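Local coordinates for dihydropyrimidinase (Brevibacillus agri, PDB 3SFW), which probably hydrolyses the ring amide bond of dihydropyrimidines at a pair of zinc ions, as an enzyme of the amidohydrolase family, at residues A[121-126]-A[374-379]; A[161-166]-A[225-230]; A[168-173]-A[178-183]. All blocks are in the same frame, centred on the assembly; numbering follows the deposited sequence.

The three contacts illustrate how a βα barrel of the amidohydrolase family is tied together from its interior outwards. All are buried, yet they lie at different depths. Interaction 1, nearest the centre of the chain, pairs two aromatic rings, one from a barrel strand and one from the C-terminal part of helix 361-376. Interactions 2 and 3 share helix 163-176: the first part of that helix meets helix 214-230 in aliphatic packing close to a neighbouring subunit, while its later turns lie on strand 180-182, joined by a backbone hydrogen bond and small apolar side chains. Leu166 also touches Val180 and Leu170 also touches Leu227, and interaction 3 extends to a zinc ligand.

Interaction 1 (A[121-126]-A[374-379]); sequences GFHLMV and KLFGMF
The backbones of 121-126 and 374-379 come closest at His123 and Phe376, whose CA atoms are still 9.2 Å apart, so two long aromatic side chains do the bridging. They form an offset edge-to-face pair, with the edge of the imidazole turned toward the face of the phenyl ring; the centroids are 5.1 Å apart and the planes meet at 63°. The closest atoms are His123 CE1 and Phe376 CE1, at 3.4 Å. In Phe376 the CG lies anti to the carbonyl carbon (chi1 -72°), which sends the ring toward His123. The imidazole cannot readily turn, because its ND1 is hydrogen-bonded to Ser148 OG and its NE2 to Pro57 O. Replacing Phe376 by alanine is likely to open a gap beside His123 CE1 and take away one of the aromatic rings packed against the imidazole. Directly after Phe376, Gly377 has positive phi and closes the helix in a Schellman motif. Tyr236 and Gln181 also touch the Phe376 ring, so strands 119-124, 180-182 and 234-237 all contribute to its surroundings. This is an aromatic contact in the interior of the amidohydrolase TIM barrel, with the His123 side chain about 8 Å from a zinc ion.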
loop_
_atom_site.group_PDB
_atom_site.type_symbol
_atom_site.label_atom_id
_atom_site.label_comp_id
_atom_site.label_asym_id
_atom_site.label_seq_id
_atom_site.Cartn_x
_atom_site.Cartn_y
_atom_site.Cartn_z
ATOM N N GLY A 121 -25.698 -4.047 -28.133
ATOM C CA GLY A 121 -25.586 -2.627 -27.976
ATOM C C GLY A 121 -24.268 -2.206 -28.558
ATOM O O GLY A 121 -23.472 -3.067 -29.033
ATOM N N PHE A 122 -24.022 -0.892 -28.552
ATOM C CA PHE A 122 -22.725 -0.368 -28.942
ATOM C C PHE A 122 -22.109 0.471 -27.827
ATOM O O PHE A 122 -22.795 1.290 -27.206
ATOM C CB PHE A 122 -22.841 0.533 -30.198
ATOM C CG PHE A 122 -23.352 -0.188 -31.425
ATOM C CD1 PHE A 122 -22.900 -1.484 -31.760
ATOM C CD2 PHE A 122 -24.289 0.435 -32.249
ATOM C CE1 PHE A 122 -23.429 -2.163 -32.801
ATOM C CE2 PHE A 122 -24.843 -0.267 -33.338
ATOM C CZ PHE A 122 -24.390 -1.534 -33.635
ATOM N N HIS A 123 -20.771 0.379 -27.688
ATOM C CA HIS A 123 -19.974 1.463 -27.061
ATOM C C HIS A 123 -19.484 2.407 -28.168
ATOM O O HIS A 123 -19.406 2.015 -29.326
ATOM C CB HIS A 123 -18.716 0.911 -26.342
ATOM C CG HIS A 123 -18.945 -0.338 -25.552
ATOM N ND1 HIS A 123 -19.623 -0.360 -24.335
ATOM C CD2 HIS A 123 -18.499 -1.601 -25.768
ATOM C CE1 HIS A 123 -19.569 -1.594 -23.853
ATOM N NE2 HIS A 123 -18.964 -2.375 -24.744
ATOM N N LEU A 124 -18.985 3.578 -27.800
ATOM C CA LEU A 124 -18.441 4.511 -28.844
ATOM C C LEU A 124 -17.014 4.917 -28.518
ATOM O O LEU A 124 -16.745 5.451 -27.426
ATOM C CB LEU A 124 -19.316 5.772 -28.909
ATOM C CG LEU A 124 -18.874 6.767 -29.992
ATOM C CD1 LEU A 124 -19.120 6.140 -31.377
ATOM C CD2 LEU A 124 -19.741 8.019 -29.822
ATOM N N MET A 125 -16.099 4.669 -29.456
ATOM C CA MET A 125 -14.699 5.161 -29.356
ATOM C C MET A 125 -14.628 6.683 -29.441
ATOM O O MET A 125 -15.276 7.284 -30.295
ATOM C CB MET A 125 -13.881 4.557 -30.477
ATOM C CG MET A 125 -12.481 5.203 -30.604
ATOM S SD MET A 125 -11.719 4.358 -32.050
ATOM C CE MET A 125 -10.382 5.543 -32.341
ATOM N N VAL A 126 -13.886 7.306 -28.543
ATOM C CA VAL A 126 -13.585 8.774 -28.660
ATOM C C VAL A 126 -12.095 8.910 -28.994
ATOM O O VAL A 126 -11.253 8.363 -28.266
ATOM C CB VAL A 126 -13.948 9.537 -27.362
ATOM C CG1 VAL A 126 -13.643 11.035 -27.478
ATOM C CG2 VAL A 126 -15.435 9.339 -27.057
ATOM N N LYS A 374 -25.826 -4.224 -15.360
ATOM C CA LYS A 374 -25.945 -3.095 -14.467
ATOM C C LYS A 374 -24.940 -1.941 -14.825
ATOM O O LYS A 374 -25.319 -0.767 -14.934
ATOM C CB LYS A 374 -25.725 -3.589 -13.039
ATOM C CG LYS A 374 -26.972 -4.353 -12.514
ATOM C CD LYS A 374 -26.666 -5.047 -11.215
ATOM C CE LYS A 374 -27.991 -5.608 -10.613
ATOM N NZ LYS A 374 -27.601 -6.139 -9.282
ATOM N N LEU A 375 -23.699 -2.304 -15.122
ATOM C CA LEU A 375 -22.688 -1.291 -15.425
ATOM C C LEU A 375 -22.962 -0.663 -16.790
ATOM O O LEU A 375 -22.545 0.448 -17.034
ATOM C CB LEU A 375 -21.277 -1.908 -15.436
ATOM C CG LEU A 375 -20.778 -2.191 -14.011
ATOM C CD1 LEU A 375 -19.430 -3.022 -14.019
ATOM C CD2 LEU A 375 -20.603 -0.851 -13.272
ATOM N N PHE A 376 -23.588 -1.431 -17.693
ATOM C CA PHE A 376 -23.814 -0.964 -19.074
ATOM C C PHE A 376 -25.268 -0.580 -19.374
ATOM O O PHE A 376 -25.622 -0.302 -20.516
ATOM C CB PHE A 376 -23.276 -2.016 -20.061
ATOM C CG PHE A 376 -21.767 -2.037 -20.072
ATOM C CD1 PHE A 376 -21.069 -0.959 -20.614
ATOM C CD2 PHE A 376 -21.054 -3.029 -19.390
ATOM C CE1 PHE A 376 -19.659 -0.909 -20.550
ATOM C CE2 PHE A 376 -19.647 -3.028 -19.382
ATOM C CZ PHE A 376 -18.946 -1.924 -19.882
ATOM N N GLY A 377 -26.070 -0.436 -18.327
ATOM C CA GLY A 377 -27.398 0.251 -18.503
ATOM C C GLY A 377 -28.423 -0.618 -19.221
ATOM O O GLY A 377 -29.272 -0.117 -19.985
ATOM N N MET A 378 -28.345 -1.932 -18.990
ATOM C CA MET A 378 -29.236 -2.898 -19.670
ATOM C C MET A 378 -30.059 -3.639 -18.627
ATOM O O MET A 378 -30.719 -4.575 -18.955
ATOM C CB MET A 378 -28.393 -3.967 -20.456
ATOM C CG MET A 378 -27.549 -3.351 -21.621
ATOM S SD MET A 378 -26.131 -4.414 -22.132
ATOM C CE MET A 378 -27.012 -5.650 -23.050
ATOM N N PHE A 379 -30.007 -3.216 -17.363
ATOM C CA PHE A 379 -30.652 -3.984 -16.280
ATOM C C PHE A 379 -31.919 -3.205 -15.884
ATOM O O PHE A 379 -31.874 -1.983 -15.785
ATOM C CB PHE A 379 -29.713 -4.064 -15.060
ATOM C CG PHE A 379 -30.217 -4.989 -13.976
ATOM C CD1 PHE A 379 -30.894 -4.484 -12.869
ATOM C CD2 PHE A 379 -30.048 -6.369 -14.107
ATOM C CE1 PHE A 379 -31.404 -5.374 -11.880
ATOM C CE2 PHE A 379 -30.562 -7.220 -13.163
ATOM C CZ PHE A 379 -31.212 -6.722 -12.042
#

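Interaction 2 (A[161-166]-A[225-230]); sequences ADDETL and IALTAL
One residue ahead of Asp163, which with Leu166 touches Leu227 of the neighbouring helix, Asp162 OD1 accepts a hydrogen bond from Thr165 N at 2.9 Å. The bond is nearly straight, with an angle of 167° at the hydrogen, and it meets OD1 almost along the C-O axis. Asp162 is thus the N-cap of helix 163-176, and its side chain takes up an amide N-H that no preceding turn could serve. Across the contact everything converges on one methyl group. Leu227 CD2 lies 3.9 Å from Leu166 CD2, and the two leucine side chains cross obliquely. The same methyl is also 3.9 Å from the backbone Asp163 O and 4.4 Å from Asp163 CB, so it rests against the first turn of the capped helix. In Leu166, CG is anti to the backbone N (chi1 170°), a setting that brings CG itself to 4.0 Å from Leu227 CD2. The carboxylate of Asp163 is engaged outside this apolar patch: OD1 forms a salt bridge with Arg223, and OD2 is hydrogen-bonded to Asn186 of a neighbouring subunit. That subunit also packs on Leu227 through its Val189. The arrangement is the helix-against-helix packing found in the outer layer of a βα barrel, here joining helices 163-176 and 214-230 next to a subunit interface.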
loop_
_atom_site.group_PDB
_atom_site.type_symbol
_atom_site.label_atom_id
_atom_site.label_comp_id
_atom_site.label_asym_id
_atom_site.label_seq_id
_atom_site.Cartn_x
_atom_site.Cartn_y
_atom_site.Cartn_z
ATOM N N ALA A 161 -5.524 7.918 -28.013
ATOM C CA ALA A 161 -5.879 9.265 -27.542
ATOM C C ALA A 161 -4.947 9.686 -26.424
ATOM O O ALA A 161 -4.280 8.846 -25.814
ATOM C CB ALA A 161 -7.335 9.282 -27.002
ATOM N N ASP A 162 -4.927 10.975 -26.130
ATOM C CA ASP A 162 -3.996 11.499 -25.138
ATOM C C ASP A 162 -4.725 11.928 -23.863
ATOM O O ASP A 162 -5.912 11.655 -23.704
ATOM C CB ASP A 162 -3.184 12.651 -25.743
ATOM C CG ASP A 162 -4.023 13.853 -26.081
ATOM O OD1 ASP A 162 -5.201 13.942 -25.675
ATOM O OD2 ASP A 162 -3.472 14.763 -26.751
ATOM N N ASP A 163 -3.964 12.446 -22.905
ATOM C CA ASP A 163 -4.510 12.830 -21.616
ATOM C C ASP A 163 -5.546 13.926 -21.716
ATOM O O ASP A 163 -6.500 13.943 -20.942
ATOM C CB ASP A 163 -3.405 13.232 -20.637
ATOM C CG ASP A 163 -2.563 12.035 -20.182
ATOM O OD1 ASP A 163 -2.967 10.860 -20.451
ATOM O OD2 ASP A 163 -1.529 12.283 -19.529
ATOM N N GLU A 164 -5.315 14.895 -22.588
ATOM C CA GLU A 164 -6.357 15.907 -22.831
ATOM C C GLU A 164 -7.691 15.273 -23.289
ATOM O O GLU A 164 -8.772 15.589 -22.727
ATOM C CB GLU A 164 -5.843 16.941 -23.861
ATOM C CG GLU A 164 -6.925 17.920 -24.306
ATOM C CD GLU A 164 -6.420 18.958 -25.345
ATOM O OE1 GLU A 164 -7.198 19.877 -25.655
ATOM O OE2 GLU A 164 -5.271 18.865 -25.835
ATOM N N THR A 165 -7.632 14.342 -24.233
ATOM C CA THR A 165 -8.848 13.677 -24.679
ATOM C C THR A 165 -9.498 12.880 -23.550
ATOM O O THR A 165 -10.722 12.935 -23.354
ATOM C CB THR A 165 -8.575 12.807 -25.905
ATOM O OG1 THR A 165 -8.283 13.676 -27.002
ATOM C CG2 THR A 165 -9.777 11.981 -26.257
ATOM N N LEU A 166 -8.689 12.141 -22.807
ATOM C CA LEU A 166 -9.257 11.253 -21.785
ATOM C C LEU A 166 -9.849 12.091 -20.663
ATOM O O LEU A 166 -10.967 11.837 -20.208
ATOM C CB LEU A 166 -8.185 10.257 -21.266
ATOM C CG LEU A 166 -8.614 9.447 -20.022
ATOM C CD1 LEU A 166 -9.895 8.632 -20.346
ATOM C CD2 LEU A 166 -7.463 8.515 -19.596
ATOM N N ILE A 225 -7.043 6.138 -13.730
ATOM C CA ILE A 225 -7.699 6.204 -12.429
ATOM C C ILE A 225 -7.541 7.603 -11.804
ATOM O O ILE A 225 -8.512 8.181 -11.329
ATOM C CB ILE A 225 -7.109 5.143 -11.463
ATOM C CG1 ILE A 225 -7.725 3.791 -11.786
ATOM C CG2 ILE A 225 -7.320 5.585 -9.991
ATOM C CD1 ILE A 225 -6.981 2.616 -11.154
ATOM N N ALA A 226 -6.355 8.188 -11.909
ATOM C CA ALA A 226 -6.122 9.514 -11.349
ATOM C C ALA A 226 -6.987 10.573 -12.046
ATOM O O ALA A 226 -7.570 11.460 -11.389
ATOM C CB ALA A 226 -4.625 9.905 -11.500
ATOM N N LEU A 227 -7.080 10.482 -13.364
ATOM C CA LEU A 227 -7.851 11.466 -14.124
ATOM C C LEU A 227 -9.333 11.278 -13.820
ATOM O O LEU A 227 -10.075 12.251 -13.706
ATOM C CB LEU A 227 -7.600 11.249 -15.638
ATOM C CG LEU A 227 -6.506 12.150 -16.251
ATOM C CD1 LEU A 227 -5.192 12.078 -15.455
ATOM C CD2 LEU A 227 -6.297 11.740 -17.694
ATOM N N THR A 228 -9.756 10.038 -13.608
ATOM C CA THR A 228 -11.134 9.775 -13.178
ATOM C C THR A 228 -11.436 10.412 -11.810
ATOM O O THR A 228 -12.456 11.051 -11.664
ATOM C CB THR A 228 -11.465 8.246 -13.116
ATOM O OG1 THR A 228 -11.306 7.701 -14.427
ATOM C CG2 THR A 228 -12.890 8.019 -12.660
ATOM N N ALA A 229 -10.557 10.231 -10.813
ATOM C CA ALA A 229 -10.752 10.884 -9.529
ATOM C C ALA A 229 -10.796 12.424 -9.656
ATOM O O ALA A 229 -11.639 13.053 -9.046
ATOM C CB ALA A 229 -9.604 10.468 -8.550
ATOM N N LEU A 230 -9.892 12.991 -10.453
ATOM C CA LEU A 230 -9.801 14.478 -10.721
ATOM C C LEU A 230 -11.058 15.014 -11.438
ATOM O O LEU A 230 -11.463 16.166 -11.229
ATOM C CB LEU A 230 -8.576 14.753 -11.595
ATOM C CG LEU A 230 -7.234 14.688 -10.807
ATOM C CD1 LEU A 230 -6.040 14.522 -11.760
ATOM C CD2 LEU A 230 -7.084 15.950 -10.005
#

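Interaction 3 (A[168-173]-A[178-183]); sequences KTLIRA and ALVQVH. With ZN (zinc ion), chain D.
The α-to-β return from helix 163-176 to strand 180-182 of the barrel brings Ala173, near the end of the helix, against Ala178, which leads into the strand. Ala178 N donates to Ala173 O over 2.8 Å, with 161° at the hydrogen; the donor is tilted out of the carbonyl plane. This bond ties the last turns of the helix to the approach to the strand, and the two methyls lie alongside it, Ala173 CB being 3.8 Å from Ala178 CB. From there, helix and strand run in nearly opposite directions, their short axes at 151°, and Val180 becomes the centre of the packing. Its CG2 methyl sits only 3.4 Å from Ala173 CB, tighter than ordinary van der Waals contact. Leu170 comes from another side: its CD2 is 3.6 Å from Val180 CB, and the two side chains cross at about a right angle. With CG1 of Val180 anti to the backbone N (chi1 176°), CG2 is the branch presented to both Ala173 and Leu170. Such apolar packing is how the helical layer of a TIM barrel seats on its strands, while the C-terminal ends of the strands carry the metal ligands. Strand 180-182 follows that plan, for at its C-terminal side His183 ND1 binds a zinc ion at 2.2 Å. Two waters share the metal, the oxygen of water 1 being 2.1 Å from zinc. His239 and the carboxylated Lys150 are its other protein ligands, and Lys150 also binds the second zinc. On the other side of the imidazole, His183 NE2 is hydrogen-bonded to Glu185 OE1, a second-shell contact that restrains the ring's rotation.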
loop_
_atom_site.group_PDB
_atom_site.type_symbol
_atom_site.label_atom_id
_atom_site.label_comp_id
_atom_site.label_asym_id
_atom_site.label_seq_id
_atom_site.Cartn_x
_atom_site.Cartn_y
_atom_site.Cartn_z
ATOM N N LYS A 168 -11.003 15.349 -20.670
ATOM C CA LYS A 168 -12.212 15.990 -21.202
ATOM C C LYS A 168 -13.374 15.008 -21.359
ATOM O O LYS A 168 -14.523 15.346 -21.028
ATOM C CB LYS A 168 -11.883 16.661 -22.534
ATOM C CG LYS A 168 -11.054 17.918 -22.340
ATOM C CD LYS A 168 -10.788 18.555 -23.713
ATOM C CE LYS A 168 -10.222 19.954 -23.560
ATOM N NZ LYS A 168 -10.123 20.595 -24.925
ATOM N N THR A 169 -13.067 13.779 -21.795
ATOM C CA THR A 169 -14.114 12.796 -22.031
ATOM C C THR A 169 -14.704 12.376 -20.686
ATOM O O THR A 169 -15.939 12.258 -20.532
ATOM C CB THR A 169 -13.588 11.594 -22.794
ATOM O OG1 THR A 169 -13.114 12.024 -24.064
ATOM C CG2 THR A 169 -14.684 10.521 -22.986
ATOM N N LEU A 170 -13.842 12.252 -19.685
ATOM C CA LEU A 170 -14.325 11.876 -18.317
ATOM C C LEU A 170 -15.211 12.967 -17.705
ATOM O O LEU A 170 -16.271 12.666 -17.127
ATOM C CB LEU A 170 -13.144 11.595 -17.373
ATOM C CG LEU A 170 -12.437 10.241 -17.618
ATOM C CD1 LEU A 170 -10.968 10.338 -17.060
ATOM C CD2 LEU A 170 -13.241 9.089 -16.937
ATOM N N ILE A 171 -14.825 14.222 -17.926
ATOM C CA ILE A 171 -15.617 15.353 -17.418
ATOM C C ILE A 171 -16.972 15.386 -18.083
ATOM O O ILE A 171 -18.006 15.526 -17.428
ATOM C CB ILE A 171 -14.884 16.683 -17.613
ATOM C CG1 ILE A 171 -13.687 16.712 -16.642
ATOM C CG2 ILE A 171 -15.794 17.868 -17.278
ATOM C CD1 ILE A 171 -12.799 17.810 -16.847
ATOM N N ARG A 172 -16.963 15.258 -19.391
ATOM C CA ARG A 172 -18.215 15.273 -20.154
ATOM C C ARG A 172 -19.070 14.065 -19.807
ATOM O O ARG A 172 -20.295 14.161 -19.740
ATOM C CB ARG A 172 -17.886 15.305 -21.640
ATOM C CG ARG A 172 -19.158 15.383 -22.531
ATOM C CD ARG A 172 -20.003 16.646 -22.192
ATOM N NE ARG A 172 -20.902 16.996 -23.311
ATOM C CZ ARG A 172 -22.081 17.631 -23.192
ATOM N NH1 ARG A 172 -22.823 17.834 -24.284
ATOM N NH2 ARG A 172 -22.536 18.044 -22.009
ATOM N N ALA A 173 -18.447 12.893 -19.703
ATOM C CA ALA A 173 -19.170 11.685 -19.301
ATOM C C ALA A 173 -19.844 11.829 -17.936
ATOM O O ALA A 173 -20.957 11.328 -17.745
ATOM C CB ALA A 173 -18.212 10.433 -19.313
ATOM N N ALA A 178 -22.356 9.010 -18.587
ATOM C CA ALA A 178 -21.732 7.914 -19.322
ATOM C C ALA A 178 -20.635 7.288 -18.492
ATOM O O ALA A 178 -19.960 7.973 -17.718
ATOM C CB ALA A 178 -21.141 8.412 -20.679
ATOM N N LEU A 179 -20.362 6.023 -18.800
ATOM C CA LEU A 179 -19.210 5.297 -18.213
ATOM C C LEU A 179 -18.063 5.390 -19.245
ATOM O O LEU A 179 -18.316 5.251 -20.452
ATOM C CB LEU A 179 -19.619 3.815 -18.069
ATOM C CG LEU A 179 -18.545 2.855 -17.515
ATOM C CD1 LEU A 179 -18.143 3.268 -16.125
ATOM C CD2 LEU A 179 -19.166 1.478 -17.527
ATOM N N VAL A 180 -16.856 5.722 -18.785
ATOM C CA VAL A 180 -15.681 5.790 -19.682
ATOM C C VAL A 180 -14.914 4.472 -19.505
ATOM O O VAL A 180 -14.537 4.125 -18.399
ATOM C CB VAL A 180 -14.777 6.989 -19.363
ATOM C CG1 VAL A 180 -13.516 6.950 -20.266
ATOM C CG2 VAL A 180 -15.538 8.306 -19.662
ATOM N N GLN A 181 -14.676 3.797 -20.634
ATOM C CA GLN A 181 -13.865 2.594 -20.707
ATOM C C GLN A 181 -12.470 2.987 -21.165
ATOM O O GLN A 181 -12.348 3.809 -22.070
ATOM C CB GLN A 181 -14.439 1.689 -21.745
ATOM C CG GLN A 181 -15.784 1.087 -21.343
ATOM C CD GLN A 181 -16.476 0.518 -22.545
ATOM O OE1 GLN A 181 -16.640 -0.721 -22.682
ATOM N NE2 GLN A 181 -16.847 1.368 -23.422
ATOM N N VAL A 182 -11.432 2.370 -20.596
ATOM C CA VAL A 182 -10.108 2.536 -21.185
ATOM C C VAL A 182 -9.469 1.217 -21.572
ATOM O O VAL A 182 -9.462 0.298 -20.783
ATOM C CB VAL A 182 -9.174 3.298 -20.217
ATOM C CG1 VAL A 182 -7.771 3.102 -20.564
ATOM C CG2 VAL A 182 -9.551 4.787 -20.178
ATOM N N HIS A 183 -8.741 1.232 -22.697
ATOM C CA HIS A 183 -7.675 0.262 -22.982
ATOM C C HIS A 183 -6.397 0.873 -22.391
ATOM O O HIS A 183 -5.867 1.852 -22.943
ATOM C CB HIS A 183 -7.490 0.065 -24.528
ATOM C CG HIS A 183 -6.322 -0.820 -24.878
ATOM N ND1 HIS A 183 -6.456 -2.033 -25.533
ATOM C CD2 HIS A 183 -4.995 -0.675 -24.611
ATOM C CE1 HIS A 183 -5.254 -2.573 -25.686
ATOM N NE2 HIS A 183 -4.356 -1.782 -25.118
HETATM ZN ZN ZN D . -8.153 -3.332 -26.057
HETATM O O HOH W 1 -8.185 -2.916 -28.119
HETATM O O HOH W 2 -6.822 -4.804 -27.091
#